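Local atomic coordinates of flagellar brake protein YcgR (Klebsiella pneumoniae, PDB entry 5KEC), a protein that binds cyclic di-GMP and probably activates transcription of type 3 fimbriae genes in biofilm formation. Residues 135-139 against 148-152; 179-185 against 206-212. All coordinates share one frame; numbering follows the deposited sequence.

Contact 1 (135-139 against 148-152)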
# COMPACT_ATOMS: atom_id res chain seq x y z
N TYR B 135 -5.49 23.76 7.32
CA TYR B 135 -4.44 23.39 6.37
C TYR B 135 -5.01 23.16 4.99
O TYR B 135 -6.19 22.85 4.82
CB TYR B 135 -3.67 22.15 6.82
CG TYR B 135 -4.49 20.89 6.92
CD1 TYR B 135 -4.95 20.23 5.78
CD2 TYR B 135 -4.80 20.34 8.16
CE1 TYR B 135 -5.70 19.08 5.88
CE2 TYR B 135 -5.54 19.19 8.27
CZ TYR B 135 -5.99 18.56 7.13
OH TYR B 135 -6.74 17.41 7.26
N LEU B 136 -4.14 23.31 4.00
CA LEU B 136 -4.51 23.08 2.61
C LEU B 136 -3.33 22.41 1.93
O LEU B 136 -2.19 22.82 2.13
CB LEU B 136 -4.84 24.40 1.92
CG LEU B 136 -5.13 24.28 0.42
CD1 LEU B 136 -6.29 23.34 0.20
CD2 LEU B 136 -5.42 25.65 -0.17
N PHE B 137 -3.60 21.37 1.15
CA PHE B 137 -2.55 20.69 0.41
C PHE B 137 -2.94 20.51 -1.05
O PHE B 137 -4.11 20.27 -1.36
CB PHE B 137 -2.26 19.31 1.00
CG PHE B 137 -1.71 19.34 2.41
CD1 PHE B 137 -0.38 19.61 2.64
CD2 PHE B 137 -2.52 19.03 3.49
CE1 PHE B 137 0.13 19.62 3.92
CE2 PHE B 137 -2.02 19.03 4.78
CZ PHE B 137 -0.69 19.33 4.99
N ASP B 138 -1.96 20.62 -1.95
CA ASP B 138 -2.14 20.15 -3.31
C ASP B 138 -2.04 18.64 -3.31
O ASP B 138 -1.11 18.08 -2.74
CB ASP B 138 -1.06 20.72 -4.24
CG ASP B 138 -1.34 22.15 -4.66
OD1 ASP B 138 -2.03 22.88 -3.90
OD2 ASP B 138 -0.88 22.55 -5.74
N ILE B 139 -3.00 17.98 -3.94
CA ILE B 139 -2.90 16.53 -4.14
C ILE B 139 -2.10 16.29 -5.42
O ILE B 139 -2.62 16.46 -6.52
CB ILE B 139 -4.28 15.88 -4.23
CG1 ILE B 139 -5.05 16.10 -2.93
CG2 ILE B 139 -4.16 14.38 -4.54
CD1 ILE B 139 -6.41 15.45 -2.91
N ALA B 148 0.07 11.78 -2.44
CA ALA B 148 1.09 12.72 -2.00
C ALA B 148 0.49 14.11 -1.95
O ALA B 148 -0.12 14.56 -2.92
CB ALA B 148 2.30 12.69 -2.95
N LEU B 149 0.65 14.77 -0.81
CA LEU B 149 0.14 16.12 -0.63
C LEU B 149 1.32 17.05 -0.61
O LEU B 149 2.40 16.68 -0.13
CB LEU B 149 -0.63 16.22 0.69
CG LEU B 149 -1.69 15.14 0.89
CD1 LEU B 149 -2.22 15.15 2.32
CD2 LEU B 149 -2.83 15.30 -0.11
N MET B 150 1.14 18.26 -1.13
CA MET B 150 2.23 19.20 -1.22
C MET B 150 1.84 20.58 -0.71
O MET B 150 0.72 21.05 -0.93
CB MET B 150 2.74 19.28 -2.66
CG MET B 150 3.88 20.26 -2.87
SD MET B 150 4.74 19.93 -4.43
CE MET B 150 5.45 18.32 -4.07
N THR B 151 2.77 21.22 -0.01
CA THR B 151 2.57 22.58 0.47
C THR B 151 3.93 23.22 0.72
O THR B 151 4.92 22.54 0.97
CB THR B 151 1.75 22.61 1.77
OG1 THR B 151 1.59 23.96 2.19
CG2 THR B 151 2.45 21.83 2.87
N LYS B 152 3.97 24.55 0.66
CA LYS B 152 5.20 25.26 0.97
C LYS B 152 5.24 25.67 2.44
O LYS B 152 6.29 26.07 2.95
CB LYS B 152 5.37 26.47 0.05
CG LYS B 152 5.39 26.10 -1.43
CD LYS B 152 5.34 27.31 -2.35
CE LYS B 152 6.62 28.11 -2.27
NZ LYS B 152 7.81 27.26 -2.56
O HOH W 1 -0.82 25.27 1.40
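The first torsions of F137 and T151 bring their side chains together. F137 carries CG anti to its own carbonyl carbon (chi1 -65°), which lays the ring beside strand 148-151. T151 has OG1 anti to its backbone N (chi1 180°), and CG2 falls between N and the carbonyl carbon. From there CG2 of T151 comes obliquely onto F137 CE1 at 3.4 Å. At the root of the side chain, F137 CB lies 3.5 Å from L149 CB, and the two side chains cross at about a right angle. L149 and I139 form a non-hydrogen-bonded pair with side chains alongside each other, L149 CD2 being 3.7 Å from I139 CG1. The next pair, D138 with M150, is hydrogen-bonded in both directions. D138 N reaches M150 O at 2.9 Å, and M150 N reaches D138 O at 2.8 Å. D138 O also takes a CA-H...O contact from L149 CA. The short strand segments run 122° apart, and toward L136 and T151 they separate. A water spans the gap from L136 O to T151 OG1, which is also hydrogen-bonded to T153 N. This is part of the antiparallel hairpin of strands 134-142 and 146-151. Strand 124-128 pairs with the other edge of 134-142. Strand 199-210 pairs with 146-151, and its I205 touches F137. I139 also packs on L170 of strand 164-171.

Contact 2 (179-185 against 206-212)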
# COMPACT_ATOMS: atom_id res chain seq x y z
N THR B 179 -14.61 13.03 2.39
CA THR B 179 -14.05 13.20 3.72
C THR B 179 -13.41 11.89 4.14
O THR B 179 -14.03 10.83 4.06
CB THR B 179 -15.12 13.62 4.74
OG1 THR B 179 -15.66 14.89 4.35
CG2 THR B 179 -14.52 13.75 6.14
N ILE B 180 -12.16 11.95 4.59
CA ILE B 180 -11.42 10.73 4.87
C ILE B 180 -10.40 10.99 5.96
O ILE B 180 -10.10 12.14 6.28
CB ILE B 180 -10.70 10.24 3.61
CG1 ILE B 180 -10.26 8.78 3.76
CG2 ILE B 180 -9.52 11.17 3.26
CD1 ILE B 180 -9.68 8.20 2.50
N ASP B 181 -9.86 9.92 6.53
CA ASP B 181 -8.76 10.03 7.48
C ASP B 181 -7.45 9.65 6.80
O ASP B 181 -7.38 8.67 6.06
CB ASP B 181 -9.01 9.16 8.70
CG ASP B 181 -10.30 9.51 9.40
OD1 ASP B 181 -10.56 10.72 9.59
OD2 ASP B 181 -11.08 8.59 9.73
N LEU B 182 -6.42 10.45 7.03
CA LEU B 182 -5.12 10.19 6.42
C LEU B 182 -4.09 9.83 7.47
O LEU B 182 -4.04 10.43 8.55
CB LEU B 182 -4.65 11.40 5.62
CG LEU B 182 -5.58 11.94 4.54
CD1 LEU B 182 -5.07 13.27 4.02
CD2 LEU B 182 -5.75 10.93 3.42
N VAL B 183 -3.25 8.85 7.16
CA VAL B 183 -2.13 8.50 8.01
C VAL B 183 -0.85 8.96 7.33
O VAL B 183 -0.51 8.49 6.25
CB VAL B 183 -2.06 6.98 8.25
CG1 VAL B 183 -0.80 6.62 9.03
CG2 VAL B 183 -3.31 6.49 8.98
N VAL B 184 -0.17 9.91 7.96
CA VAL B 184 1.08 10.44 7.43
C VAL B 184 2.15 9.35 7.45
O VAL B 184 2.39 8.74 8.48
CB VAL B 184 1.54 11.66 8.24
CG1 VAL B 184 2.89 12.17 7.73
CG2 VAL B 184 0.49 12.76 8.17
N LYS B 185 2.77 9.11 6.30
CA LYS B 185 3.78 8.06 6.19
C LYS B 185 5.19 8.60 6.00
O LYS B 185 6.14 8.05 6.55
CB LYS B 185 3.45 7.10 5.03
CG LYS B 185 2.33 6.12 5.34
CD LYS B 185 2.69 5.32 6.57
CE LYS B 185 1.55 4.42 7.01
NZ LYS B 185 1.90 3.70 8.27
N SER B 206 3.50 12.10 2.11
CA SER B 206 2.90 10.89 1.56
C SER B 206 1.97 10.31 2.59
O SER B 206 2.35 10.14 3.75
CB SER B 206 3.98 9.88 1.17
OG SER B 206 4.75 10.37 0.08
N CYS B 207 0.75 10.02 2.17
CA CYS B 207 -0.27 9.58 3.11
C CYS B 207 -0.92 8.28 2.68
O CYS B 207 -0.94 7.93 1.51
CB CYS B 207 -1.34 10.67 3.26
SG CYS B 207 -0.70 12.18 4.04
N GLN B 208 -1.45 7.57 3.66
CA GLN B 208 -2.21 6.36 3.40
C GLN B 208 -3.67 6.69 3.69
O GLN B 208 -3.98 7.29 4.72
CB GLN B 208 -1.72 5.24 4.31
CG GLN B 208 -2.25 3.87 3.96
CD GLN B 208 -1.79 2.81 4.94
OE1 GLN B 208 -2.51 2.46 5.87
NE2 GLN B 208 -0.58 2.30 4.74
N PHE B 209 -4.55 6.32 2.77
CA PHE B 209 -5.99 6.51 2.96
C PHE B 209 -6.53 5.58 4.04
O PHE B 209 -6.24 4.39 4.03
CB PHE B 209 -6.74 6.23 1.65
CG PHE B 209 -6.52 7.26 0.58
CD1 PHE B 209 -6.45 6.88 -0.75
CD2 PHE B 209 -6.41 8.60 0.90
CE1 PHE B 209 -6.26 7.82 -1.74
CE2 PHE B 209 -6.22 9.55 -0.09
CZ PHE B 209 -6.15 9.16 -1.41
N LYS B 210 -7.30 6.14 4.97
CA LYS B 210 -8.14 5.32 5.84
C LYS B 210 -9.59 5.58 5.48
O LYS B 210 -10.24 6.46 6.05
CB LYS B 210 -7.90 5.64 7.32
CG LYS B 210 -6.56 5.16 7.87
CD LYS B 210 -6.41 3.65 7.77
CE LYS B 210 -5.01 3.20 8.19
NZ LYS B 210 -4.82 1.73 8.11
N PHE B 211 -10.11 4.83 4.51
CA PHE B 211 -11.46 5.06 4.00
C PHE B 211 -12.55 4.82 5.04
O PHE B 211 -12.41 3.96 5.91
CB PHE B 211 -11.73 4.21 2.76
CG PHE B 211 -10.95 4.63 1.55
CD1 PHE B 211 -11.38 5.70 0.78
CD2 PHE B 211 -9.80 3.96 1.18
CE1 PHE B 211 -10.67 6.10 -0.34
CE2 PHE B 211 -9.08 4.34 0.06
CZ PHE B 211 -9.51 5.41 -0.70
N ARG B 212 -13.64 5.57 4.93
CA ARG B 212 -14.77 5.43 5.83
C ARG B 212 -15.81 4.47 5.28
O ARG B 212 -16.54 3.84 6.04
CB ARG B 212 -15.40 6.80 6.12
CG ARG B 212 -14.47 7.76 6.82
CD ARG B 212 -15.18 9.04 7.21
NE ARG B 212 -14.36 9.86 8.08
CZ ARG B 212 -14.75 11.01 8.62
NH1 ARG B 212 -15.98 11.47 8.39
NH2 ARG B 212 -13.93 11.69 9.40
O HOH W 2 -13.58 8.00 3.11
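Strands 177-193 and 199-210 form a long antiparallel hairpin of the C-terminal sheet, and this contact is the part of it farthest from the turn. Its backbone bonds start with K185 N to S206 O at 2.8 Å. V183 and Q208 then bond both ways. V183 N to Q208 O is the straighter of these, at 171°, and Q208 N approaches V183 O tilted from the carbonyl plane. K210 N closes on D181 O at 2.8 Å, nearly along the C=O axis. The buried face carries L182, V184, C207 and F209. L182 and F209 run side by side, and CD2 of L182 meets the ring edge at F209 CD2, 3.5 Å away. This sheet is the curled antiparallel barrel of a PilZ domain. S206 and C207 contact cyclic di-GMP in a ligand-bound structure of the protein, so the pairing holds part of that site; no ligand is bound here. I180 serves both phenylalanines. Its side chain is extended (chi1 -163°), which carries CD1 over one face of F211 in a CH-pi contact, 3.8 Å from the ring centroid. The same CD1 is 3.6 Å from F209 CB. F211 also packs on I220 of helix 214-234. On the other face, V183 CG2 lies against the bent chain of K210, 3.7 Å from its CG. T179 CG2 sits over one face of the R212 guanidinium. D181 OD1 comes to the edge of that group, in a long salt bridge of 3.5 Å to R212 NH2, with the carboxylate and guanidinium planes 55° apart. N167 binds both groups: its backbone N donates to D181 OD1 and its OD1 accepts from R212 NH2. A water bridges T179 O and R212 N.

Past the first, N-terminal sheet, the chain enters the second sheet, and contact 1 closes a short loop of eight residues between 135-139 and 148-152. D141 and G146, which bind cyclic di-GMP in another structure of the protein, lie in that loop. The chain next passes through strand 164-171, and contact 2 closes a longer loop of twenty residues between 179-185 and 206-212. The loops follow in series; neither nests nor crosses. They are joined edge to edge within the sheet, because strands 146-151 and 199-210 pair there. L149 CD1 packs on C207 SG and on L182 CD1, both at 3.8 Å. Helix 214-234 follows contact 2.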